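Long-range contacts in fusolin (Anomala cuprea entomopoxvirus, PDB 4YN1), which forms the crystalline spindles that enhance the virulence of an insect poxvirus, and probably acts on chitin through its lytic polysaccharide monooxygenase-like domain: residues Asp31-Ala36 against Gly115-Thr120; Ile8-Arg13 against Cys228-Phe233; Gly110-Gly115 against Arg162-Trp167; Tyr3-Ile8 against Glu135-Pro140. All coordinates share one frame; numbering follows the deposited sequence.

Interaction 1: Asp31-Ala36 against Gly115-Thr120. With EDO (1,2-ethanediol), chain D.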
# COMPACT_ATOMS: atom_id res chain seq x y z
N ASP A 31 8.67 8.82 10.34
CA ASP A 31 7.84 9.33 9.25
C ASP A 31 6.57 9.90 9.79
O ASP A 31 5.86 9.21 10.50
CB ASP A 31 7.53 8.24 8.25
CG ASP A 31 6.78 8.76 7.06
OD1 ASP A 31 7.41 9.47 6.24
OD2 ASP A 31 5.59 8.40 6.90
N PRO A 32 6.22 11.14 9.38
CA PRO A 32 4.97 11.76 9.87
C PRO A 32 3.70 10.96 9.58
O PRO A 32 2.81 10.90 10.43
CB PRO A 32 4.93 13.09 9.11
CG PRO A 32 6.34 13.40 8.87
CD PRO A 32 7.00 12.10 8.59
N MET A 33 3.60 10.31 8.42
CA MET A 33 2.37 9.58 8.11
C MET A 33 2.33 8.26 8.87
O MET A 33 1.29 7.92 9.41
CB MET A 33 2.20 9.34 6.59
CG MET A 33 1.86 10.57 5.83
SD MET A 33 0.36 11.42 6.31
CE MET A 33 -0.90 10.20 5.89
N CYS A 34 3.46 7.56 9.00
CA CYS A 34 3.49 6.33 9.81
C CYS A 34 3.14 6.67 11.26
O CYS A 34 2.41 5.91 11.94
CB CYS A 34 4.83 5.62 9.73
SG CYS A 34 5.21 4.95 8.10
N ARG A 35 3.67 7.80 11.74
CA ARG A 35 3.41 8.25 13.13
C ARG A 35 1.95 8.56 13.33
O ARG A 35 1.35 8.15 14.33
CB ARG A 35 4.30 9.46 13.48
CG ARG A 35 4.23 9.81 14.95
CD ARG A 35 5.31 10.83 15.35
NE ARG A 35 5.22 12.10 14.61
CZ ARG A 35 6.05 12.54 13.66
NH1 ARG A 35 7.10 11.81 13.29
NH2 ARG A 35 5.86 13.72 13.09
N ALA A 36 1.33 9.21 12.33
CA ALA A 36 -0.10 9.48 12.37
C ALA A 36 -0.94 8.20 12.38
O ALA A 36 -1.91 8.11 13.13
CB ALA A 36 -0.50 10.36 11.20
N GLY A 115 -3.82 11.17 3.20
CA GLY A 115 -2.75 12.14 3.33
C GLY A 115 -1.57 11.84 2.45
O GLY A 115 -1.64 10.96 1.60
N SER A 116 -0.47 12.54 2.69
CA SER A 116 0.75 12.51 1.86
C SER A 116 1.63 11.30 2.13
O SER A 116 2.80 11.45 2.42
CB SER A 116 1.52 13.81 2.04
OG SER A 116 2.01 13.98 3.37
N TRP A 117 1.08 10.10 1.96
CA TRP A 117 1.85 8.87 2.10
C TRP A 117 3.02 8.88 1.11
O TRP A 117 2.82 9.10 -0.09
CB TRP A 117 0.97 7.65 1.85
CG TRP A 117 0.05 7.38 2.99
CD1 TRP A 117 -1.26 7.73 3.10
CD2 TRP A 117 0.42 6.79 4.24
NE1 TRP A 117 -1.76 7.30 4.32
CE2 TRP A 117 -0.73 6.72 5.04
CE3 TRP A 117 1.61 6.22 4.72
CZ2 TRP A 117 -0.75 6.06 6.27
CZ3 TRP A 117 1.61 5.64 5.98
CH2 TRP A 117 0.44 5.56 6.74
N PRO A 118 4.25 8.66 1.58
CA PRO A 118 5.40 8.72 0.68
C PRO A 118 5.39 7.61 -0.36
O PRO A 118 5.31 6.41 -0.05
CB PRO A 118 6.60 8.63 1.64
CG PRO A 118 6.06 9.24 2.89
CD PRO A 118 4.71 8.55 2.98
N PRO A 119 5.50 8.01 -1.63
CA PRO A 119 5.45 7.01 -2.69
C PRO A 119 6.82 6.55 -3.16
O PRO A 119 7.84 7.23 -2.99
CB PRO A 119 4.74 7.77 -3.83
CG PRO A 119 5.29 9.15 -3.68
CD PRO A 119 5.49 9.38 -2.20
N THR A 120 6.83 5.43 -3.84
CA THR A 120 7.97 4.98 -4.63
C THR A 120 7.91 5.85 -5.89
O THR A 120 6.87 5.88 -6.55
CB THR A 120 7.87 3.52 -4.99
OG1 THR A 120 8.13 2.75 -3.79
CG2 THR A 120 8.83 3.11 -6.11
C1 EDO D . 4.93 13.34 4.45
O1 EDO D . 3.94 13.52 5.41
C2 EDO D . 5.99 12.33 4.98
O2 EDO D . 5.34 11.22 5.61

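Interaction 2: Ile8-Arg13 against Cys228-Phe233. With EDO (1,2-ethanediol), chain C.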
# COMPACT_ATOMS: atom_id res chain seq x y z
N ILE A 8 7.54 -0.88 -2.45
CA ILE A 8 7.27 -1.26 -1.07
C ILE A 8 5.84 -0.96 -0.60
O ILE A 8 5.33 0.13 -0.85
CB ILE A 8 8.35 -0.63 -0.16
CG1 ILE A 8 8.29 -1.27 1.26
CG2 ILE A 8 8.23 0.89 -0.09
CD1 ILE A 8 9.49 -0.90 2.11
N ALA A 9 5.21 -1.94 0.10
CA ALA A 9 3.87 -1.76 0.66
C ALA A 9 3.92 -0.71 1.76
O ALA A 9 4.90 -0.58 2.50
CB ALA A 9 3.30 -3.06 1.19
N ARG A 10 2.81 0.00 1.90
CA ARG A 10 2.69 1.10 2.83
C ARG A 10 2.96 0.64 4.26
O ARG A 10 3.66 1.31 5.00
CB ARG A 10 1.27 1.70 2.74
CG ARG A 10 1.01 2.83 3.68
CD ARG A 10 -0.44 3.25 3.63
NE ARG A 10 -0.76 3.90 2.35
CZ ARG A 10 -1.91 4.51 2.06
NH1 ARG A 10 -2.90 4.54 2.94
NH2 ARG A 10 -2.07 5.10 0.88
N GLN A 11 2.39 -0.49 4.64
CA GLN A 11 2.54 -0.97 6.02
C GLN A 11 3.92 -1.56 6.27
O GLN A 11 4.42 -1.47 7.40
CB GLN A 11 1.40 -1.90 6.45
CG GLN A 11 1.56 -3.37 6.05
CD GLN A 11 1.53 -3.62 4.59
OE1 GLN A 11 1.02 -2.81 3.80
NE2 GLN A 11 2.06 -4.78 4.19
N ARG A 12 4.53 -2.14 5.24
CA ARG A 12 5.87 -2.71 5.32
C ARG A 12 6.89 -1.58 5.53
O ARG A 12 7.82 -1.68 6.34
CB ARG A 12 6.19 -3.54 4.06
CG ARG A 12 7.63 -4.00 3.95
CD ARG A 12 7.98 -4.86 5.14
NE ARG A 12 9.35 -5.34 5.10
CZ ARG A 12 9.97 -5.93 6.12
NH1 ARG A 12 9.34 -6.12 7.27
NH2 ARG A 12 11.25 -6.28 6.01
N ARG A 13 6.74 -0.50 4.77
CA ARG A 13 7.58 0.67 4.94
C ARG A 13 7.51 1.20 6.38
O ARG A 13 8.56 1.51 6.97
CB ARG A 13 7.18 1.77 3.94
CG ARG A 13 8.01 3.03 4.09
CD ARG A 13 7.59 4.08 3.06
NE ARG A 13 8.23 5.35 3.36
CZ ARG A 13 7.79 6.25 4.25
NH1 ARG A 13 6.63 6.06 4.88
NH2 ARG A 13 8.48 7.36 4.47
N CYS A 228 -1.75 -2.00 0.24
CA CYS A 228 -1.66 -0.74 -0.51
C CYS A 228 -0.22 -0.41 -0.75
O CYS A 228 0.58 -0.55 0.16
CB CYS A 228 -2.34 0.39 0.26
SG CYS A 228 -4.11 0.23 0.27
N VAL A 229 0.10 0.02 -1.97
CA VAL A 229 1.43 0.39 -2.40
C VAL A 229 1.35 1.80 -2.99
O VAL A 229 0.66 1.99 -4.00
CB VAL A 229 1.96 -0.61 -3.43
CG1 VAL A 229 3.27 -0.12 -4.02
CG2 VAL A 229 2.11 -2.01 -2.86
N ASP A 230 2.02 2.78 -2.36
CA ASP A 230 2.03 4.16 -2.83
C ASP A 230 3.09 4.33 -3.92
O ASP A 230 4.27 3.99 -3.71
CB ASP A 230 2.26 5.13 -1.66
CG ASP A 230 1.13 5.01 -0.61
OD1 ASP A 230 -0.04 5.26 -0.97
OD2 ASP A 230 1.43 4.61 0.55
N ALA A 231 2.69 4.95 -5.03
CA ALA A 231 3.61 5.19 -6.15
C ALA A 231 3.28 6.46 -6.92
O ALA A 231 2.17 6.99 -6.84
CB ALA A 231 3.60 3.98 -7.07
N VAL A 232 4.24 6.94 -7.68
CA VAL A 232 4.09 8.09 -8.57
C VAL A 232 5.12 7.98 -9.67
O VAL A 232 6.23 7.49 -9.44
CB VAL A 232 4.24 9.43 -7.76
CG1 VAL A 232 5.68 9.63 -7.26
CG2 VAL A 232 3.78 10.62 -8.57
N PHE A 233 4.78 8.44 -10.86
CA PHE A 233 5.72 8.48 -11.95
C PHE A 233 6.38 9.84 -11.99
O PHE A 233 5.73 10.86 -11.77
CB PHE A 233 5.03 8.21 -13.30
CG PHE A 233 4.54 6.81 -13.46
CD1 PHE A 233 5.42 5.74 -13.52
CD2 PHE A 233 3.18 6.53 -13.55
CE1 PHE A 233 4.96 4.44 -13.67
CE2 PHE A 233 2.72 5.23 -13.68
CZ PHE A 233 3.61 4.19 -13.75
C1 EDO C . 4.29 13.64 -11.33
O1 EDO C . 3.73 12.66 -12.18
C2 EDO C . 5.02 14.71 -12.19
O2 EDO C . 6.05 14.09 -12.98
O HOH W 1 5.90 2.31 -2.46
O HOH W 2 3.70 2.31 -0.07
O HOH W 3 -1.47 -1.72 3.10

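Interaction 3: Gly110-Gly115 against Arg162-Trp167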
# COMPACT_ATOMS: atom_id res chain seq x y z
N GLY A 110 -5.33 2.68 11.06
CA GLY A 110 -4.42 3.80 11.00
C GLY A 110 -3.76 3.83 9.64
O GLY A 110 -3.45 4.90 9.13
N MET A 111 -3.55 2.65 9.01
CA MET A 111 -2.91 2.60 7.68
C MET A 111 -3.82 3.08 6.55
O MET A 111 -3.36 3.21 5.42
CB MET A 111 -2.44 1.17 7.37
CG MET A 111 -1.31 0.76 8.23
SD MET A 111 0.22 1.70 7.96
CE MET A 111 1.17 1.08 9.31
N ASP A 112 -5.07 3.33 6.82
CA ASP A 112 -5.99 3.78 5.81
C ASP A 112 -6.30 5.28 5.96
O ASP A 112 -7.24 5.78 5.33
CB ASP A 112 -7.26 2.93 5.90
CG ASP A 112 -8.01 2.77 4.61
OD1 ASP A 112 -7.40 2.30 3.60
OD2 ASP A 112 -9.23 3.00 4.61
N ILE A 113 -5.54 6.01 6.78
CA ILE A 113 -5.75 7.43 6.88
C ILE A 113 -5.37 8.08 5.51
O ILE A 113 -4.49 7.62 4.76
CB ILE A 113 -5.03 8.10 8.09
CG1 ILE A 113 -3.50 8.03 7.95
CG2 ILE A 113 -5.54 7.56 9.43
CD1 ILE A 113 -2.72 8.75 8.95
N VAL A 114 -6.01 9.19 5.22
CA VAL A 114 -5.76 9.92 3.98
C VAL A 114 -4.61 10.90 4.22
O VAL A 114 -4.47 11.45 5.31
CB VAL A 114 -7.10 10.65 3.63
CG1 VAL A 114 -6.88 11.82 2.71
CG2 VAL A 114 -8.13 9.68 3.10
N GLY A 115 -3.82 11.17 3.20
CA GLY A 115 -2.75 12.14 3.33
C GLY A 115 -1.57 11.84 2.45
O GLY A 115 -1.64 10.96 1.60
N ARG A 162 -7.05 13.34 -0.57
CA ARG A 162 -8.46 13.45 -0.25
C ARG A 162 -9.22 12.18 -0.09
O ARG A 162 -10.23 12.18 0.61
CB ARG A 162 -9.17 14.22 -1.39
CG ARG A 162 -8.67 15.65 -1.62
CD ARG A 162 -9.47 16.32 -2.71
NE ARG A 162 -9.27 17.77 -2.70
CZ ARG A 162 -9.97 18.63 -3.42
NH1 ARG A 162 -10.91 18.20 -4.26
NH2 ARG A 162 -9.76 19.94 -3.30
N ASP A 163 -8.88 11.16 -0.85
CA ASP A 163 -9.70 9.99 -0.99
C ASP A 163 -9.19 8.76 -0.29
O ASP A 163 -7.98 8.49 -0.31
CB ASP A 163 -9.80 9.64 -2.47
CG ASP A 163 -10.37 10.71 -3.39
OD1 ASP A 163 -11.29 11.45 -2.94
OD2 ASP A 163 -9.98 10.73 -4.58
N LYS A 164 -10.13 7.94 0.20
CA LYS A 164 -9.82 6.60 0.68
C LYS A 164 -9.66 5.72 -0.55
O LYS A 164 -10.36 5.91 -1.55
CB LYS A 164 -11.01 6.02 1.47
CG LYS A 164 -11.26 6.70 2.80
CD LYS A 164 -10.17 6.38 3.77
CE LYS A 164 -10.59 6.43 5.22
NZ LYS A 164 -9.66 7.23 6.04
N VAL A 165 -8.81 4.70 -0.44
CA VAL A 165 -8.72 3.66 -1.46
C VAL A 165 -10.00 2.81 -1.28
O VAL A 165 -10.24 2.32 -0.18
CB VAL A 165 -7.44 2.81 -1.24
CG1 VAL A 165 -7.45 1.57 -2.10
CG2 VAL A 165 -6.20 3.64 -1.51
N THR A 166 -10.85 2.71 -2.30
CA THR A 166 -12.11 1.96 -2.22
C THR A 166 -12.31 1.25 -3.55
O THR A 166 -11.72 1.67 -4.56
CB THR A 166 -13.31 2.91 -1.91
OG1 THR A 166 -13.46 3.82 -3.01
CG2 THR A 166 -13.11 3.71 -0.68
N TRP A 167 -13.08 0.17 -3.56
CA TRP A 167 -13.24 -0.65 -4.77
C TRP A 167 -13.76 0.08 -6.03
O TRP A 167 -13.17 -0.08 -7.11
CB TRP A 167 -14.06 -1.90 -4.47
CG TRP A 167 -13.36 -2.84 -3.54
CD1 TRP A 167 -13.64 -3.05 -2.22
CD2 TRP A 167 -12.24 -3.67 -3.86
NE1 TRP A 167 -12.82 -4.02 -1.72
CE2 TRP A 167 -11.97 -4.44 -2.71
CE3 TRP A 167 -11.56 -3.95 -5.04
CZ2 TRP A 167 -10.95 -5.41 -2.69
CZ3 TRP A 167 -10.55 -4.91 -5.02
CH2 TRP A 167 -10.24 -5.60 -3.85
O HOH W 4 -10.27 2.18 2.51
O HOH W 5 -7.32 4.55 2.06

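Interaction 4: Tyr3-Ile8 against Glu135-Pro140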
# COMPACT_ATOMS: atom_id res chain seq x y z
N TYR A 3 4.16 -9.63 2.20
CA TYR A 3 3.93 -8.24 1.85
C TYR A 3 4.67 -7.86 0.56
O TYR A 3 5.63 -8.51 0.15
CB TYR A 3 4.35 -7.31 3.01
CG TYR A 3 5.67 -7.70 3.65
CD1 TYR A 3 6.87 -7.52 2.97
CD2 TYR A 3 5.72 -8.26 4.92
CE1 TYR A 3 8.07 -8.02 3.49
CE2 TYR A 3 6.92 -8.67 5.48
CZ TYR A 3 8.09 -8.61 4.73
OH TYR A 3 9.30 -9.00 5.25
N VAL A 4 4.28 -6.74 -0.01
CA VAL A 4 4.93 -6.27 -1.23
C VAL A 4 6.24 -5.60 -0.83
O VAL A 4 6.23 -4.68 -0.02
CB VAL A 4 4.06 -5.29 -2.07
CG1 VAL A 4 4.69 -5.08 -3.45
CG2 VAL A 4 2.63 -5.81 -2.24
N THR A 5 7.35 -6.02 -1.43
CA THR A 5 8.64 -5.38 -1.16
C THR A 5 9.01 -4.40 -2.25
O THR A 5 9.77 -3.47 -2.00
CB THR A 5 9.72 -6.42 -0.93
OG1 THR A 5 9.60 -7.45 -1.90
CG2 THR A 5 9.65 -6.96 0.44
N PHE A 6 8.52 -4.62 -3.47
CA PHE A 6 8.74 -3.66 -4.53
C PHE A 6 7.53 -3.53 -5.42
O PHE A 6 7.13 -4.50 -6.06
CB PHE A 6 9.95 -3.97 -5.43
CG PHE A 6 10.12 -2.86 -6.45
CD1 PHE A 6 10.60 -1.62 -6.08
CD2 PHE A 6 9.77 -3.06 -7.78
CE1 PHE A 6 10.65 -0.56 -7.00
CE2 PHE A 6 9.82 -2.02 -8.70
CZ PHE A 6 10.25 -0.77 -8.30
N PRO A 7 7.05 -2.30 -5.65
CA PRO A 7 7.27 -1.06 -4.87
C PRO A 7 6.81 -1.37 -3.44
O PRO A 7 5.83 -2.09 -3.22
CB PRO A 7 6.44 -0.01 -5.62
CG PRO A 7 6.06 -0.65 -6.94
CD PRO A 7 5.96 -2.11 -6.62
N ILE A 8 7.54 -0.88 -2.45
CA ILE A 8 7.27 -1.26 -1.07
C ILE A 8 5.84 -0.96 -0.60
O ILE A 8 5.33 0.13 -0.85
CB ILE A 8 8.35 -0.63 -0.16
CG1 ILE A 8 8.29 -1.27 1.26
CG2 ILE A 8 8.23 0.89 -0.09
CD1 ILE A 8 9.49 -0.90 2.11
N GLU A 135 8.22 -4.75 -12.48
CA GLU A 135 8.35 -6.12 -11.98
C GLU A 135 8.07 -6.05 -10.50
O GLU A 135 8.93 -5.68 -9.72
CB GLU A 135 9.72 -6.71 -12.24
CG GLU A 135 9.81 -8.15 -11.79
CD GLU A 135 11.22 -8.65 -11.87
OE1 GLU A 135 12.12 -7.99 -11.31
OE2 GLU A 135 11.42 -9.78 -12.38
N LEU A 136 6.86 -6.37 -10.12
CA LEU A 136 6.49 -6.30 -8.71
C LEU A 136 7.12 -7.47 -7.97
O LEU A 136 7.10 -8.59 -8.47
CB LEU A 136 4.97 -6.34 -8.60
CG LEU A 136 4.35 -6.16 -7.22
CD1 LEU A 136 3.20 -5.18 -7.24
CD2 LEU A 136 3.90 -7.44 -6.63
N GLU A 137 7.66 -7.23 -6.78
CA GLU A 137 8.17 -8.34 -5.97
C GLU A 137 7.31 -8.45 -4.74
O GLU A 137 7.18 -7.49 -3.98
CB GLU A 137 9.63 -8.12 -5.59
CG GLU A 137 10.28 -9.30 -4.86
CD GLU A 137 11.63 -9.00 -4.25
OE1 GLU A 137 11.67 -8.10 -3.38
OE2 GLU A 137 12.64 -9.68 -4.56
N PHE A 138 6.77 -9.64 -4.49
CA PHE A 138 5.99 -9.92 -3.29
C PHE A 138 6.84 -10.88 -2.46
O PHE A 138 7.35 -11.89 -2.98
CB PHE A 138 4.63 -10.51 -3.65
CG PHE A 138 3.75 -10.68 -2.45
CD1 PHE A 138 3.81 -11.83 -1.68
CD2 PHE A 138 2.84 -9.69 -2.09
CE1 PHE A 138 3.00 -11.98 -0.56
CE2 PHE A 138 2.10 -9.82 -0.92
CZ PHE A 138 2.13 -10.98 -0.20
N CYS A 139 6.99 -10.54 -1.18
CA CYS A 139 7.85 -11.23 -0.22
C CYS A 139 7.00 -12.14 0.70
O CYS A 139 6.33 -11.65 1.60
CB CYS A 139 8.61 -10.16 0.54
SG CYS A 139 9.82 -10.78 1.73
N PRO A 140 6.91 -13.45 0.41
CA PRO A 140 6.08 -14.34 1.24
C PRO A 140 6.84 -14.74 2.51
O PRO A 140 8.04 -15.07 2.45
CB PRO A 140 5.86 -15.53 0.32
CG PRO A 140 7.11 -15.60 -0.45
CD PRO A 140 7.62 -14.22 -0.61

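Interaction 1: Asp31-Ala36 against Gly115-Thr120
Met33 folds over the indole of Trp117, and the contact turns on the shape of its chain. With CG anti to the carbonyl carbon (chi1 -72°) and further bends of the same sense at chi2 and chi3, the thioether curls back so that its terminal methyl, not its sulfur, lies on the ring. Met33 CE sits 3.6 Å from the centroid of the Trp117 five-membered ring, a CH-pi contact over the face; the sulfur stands higher, SD 5.0 Å from that centroid, in a Met-aromatic arrangement. Nearer the backbone, Met33 CB covers the six-membered part of the indole, 3.7 Å from Trp117 CE3. Beside this, Asp31 N-caps the helix: its OD2 accepts from Cys34 N at 3.1 Å, and its OD1 lies 3.6 Å from Pro118 CG. A 1,2-ethanediol, probably from the crystallisation liquor, bridges the segments by donating through O2 to Asp31 OD1 and through O1 to Ser116 OG, each at 2.8 Å. The indole N-H is turned to the carbonyl of Ile113. The contact thus fastens the start of helix 32-47 to the loop leading into strand 120-123, with helix 10-17 alongside, joined through the Cys14-Cys34 disulfide and the Arg13-Asp31 salt bridge.

Interaction 2: Ile8-Arg13 against Cys228-Phe233
Arg10 and Asp230 meet as two nearly coplanar flat groups, their guanidinium and carboxylate planes 15° apart. The grip is side-on and bidentate: Arg10 NE donates to Asp230 OD2 at 2.9 Å and Arg10 NH2 to Asp230 OD1 at 2.8 Å, each oxygen using its syn lone pair. The arginine reaches this position by running extended through chi2 and then bending at chi3 (-69°), which swings its NE edge onto the carboxylate. Cys228 CB lies over one face of the guanidinium, which also makes a cation-pi contact with Trp117. The burial of this pair is offset by its two bonds and by Arg10 NH1 donating to Met111 O, which would probably favour the charged forms. The backbone secures the same register, Arg10 N donating to Cys228 O at 2.9 Å along an almost straight line, while Ala9 CB packs near Val229 CG2. Water adds further links: one molecule accepts from Asp230 N at 2.9 Å, and another accepts from Cys228 N and donates to Gln11 OE1, whose amide NE2 bonds to Asp66 O and Asn227 OD1. Helix 10-17 is thereby set by its first turn against strand 223-234, which lies between strands 209-217 and 120-123.

Interaction 3: Gly110-Gly115 against Arg162-Trp167
Val114 and Arg162 open a contact between two irregular loops at the surface of the monooxygenase-like beta fold: one leads into strand 120-123, the other joins strands 147-154 and 170-176. Arg162 offers its backbone, with Val114 CG1 lying 3.6 Å from Arg162 N while the arginine's CB points away from segment 110-115. At Asp163 the touching group is again main chain: the other valine methyl, Val114 CG2, stands 3.6 Å from Asp163 O, so the forked side chain of Val114 straddles two successive residues. The Asp163 carboxylate turns elsewhere, its OD2 accepting from Asn159 N. Lys164 supplies the direct polar link. With CG anti to the carbonyl carbon, its chain bends at chi2 (-70°) and again at chi4, and crosses Asp112 so that Lys164 CD passes 3.6 Å from Asp112 OD2. The ammonium does not close a salt bridge with that carboxylate: Lys164 NZ and Asp112 OD2 remain 4.5 Å apart. Instead Lys164 NZ donates to Asp112 O at 2.9 Å, approaching from above the carbonyl plane, 37° out of it. Val165 meets Asp112 through water. One molecule donates to Val165 O and lies unusually close to Asp112 OD2, so that second link is doubtful. The other gives a weak bond to Asp112 OD1, which Cys93 N also reaches, and accepts from Val165 N, its oxygen 2.9 Å from that nitrogen.

Interaction 4: Tyr3-Ile8 against Glu135-Pro140
Tyr3 and Cys139 form a hydrogen-bonded pair of an antiparallel beta pairing that breaks step at a classic beta bulge, where Thr5 and Phe6 both face Glu137. Cys139 N donates to Tyr3 O at 2.8 Å and Tyr3 N to Cys139 O. At the bulge, Glu137 O accepts from two consecutive amides, Thr5 N at 2.9 Å and Phe6 N at 3.2 Å, while Glu137 N returns a bond to Phe6 O. The side chains follow this register. A chi1 of 44°, with CG between the backbone N and the carbonyl carbon, sets the Tyr3 ring beside Cys139, so that Tyr3 CE1 lies 3.7 Å from Cys139 CB and the sulfur is oblique to the ring. Thr5 CG2 presses on Cys139 CB at 3.4 Å, a tight pair. Val4 lies on the other face: its CG1 touches Leu136 CG at 3.9 Å, and its CG2 meets Phe138 CD2 across a right-angled crossing. One face of the Phe138 ring packs against the backbone of Tyr3.

Further out, the Cys139-Cys189 disulfide ties down the cysteine, Phe149 and Trp215 meet the Phe138 ring, and Asn227 OD1 accepts from Val4 N. Strand 194-203 flanks strand 131-140 on the side away from strand 2-6. Past the bulge the Phe6 ring is met at its edge by a carbonyl, Glu135 O lying 3.4 Å from Phe6 CD2.

In the fold
Interactions 4 and 2 show how a short leading segment can gather distant parts of a beta fold. Interaction 4 places strand 2-6 at the edge of the four-stranded sheet; sharing Ile8, interaction 2 carries the chain on to strand 223-234 of the other sheet, their centres about 9 Å apart. These two cross along the chain, as do interactions 1 and 3, which share Gly115 with centres about 12 Å apart. Interaction 1 is nested within the loop closed by interaction 2, their centres about 10 Å apart, and Thr120 N probably bonds to Asp230 O between them. Interactions 3 and 4, centres about 20 Å apart, do not touch. Together the contacts tie N-terminal helices and surface loops to both sheets of one domain.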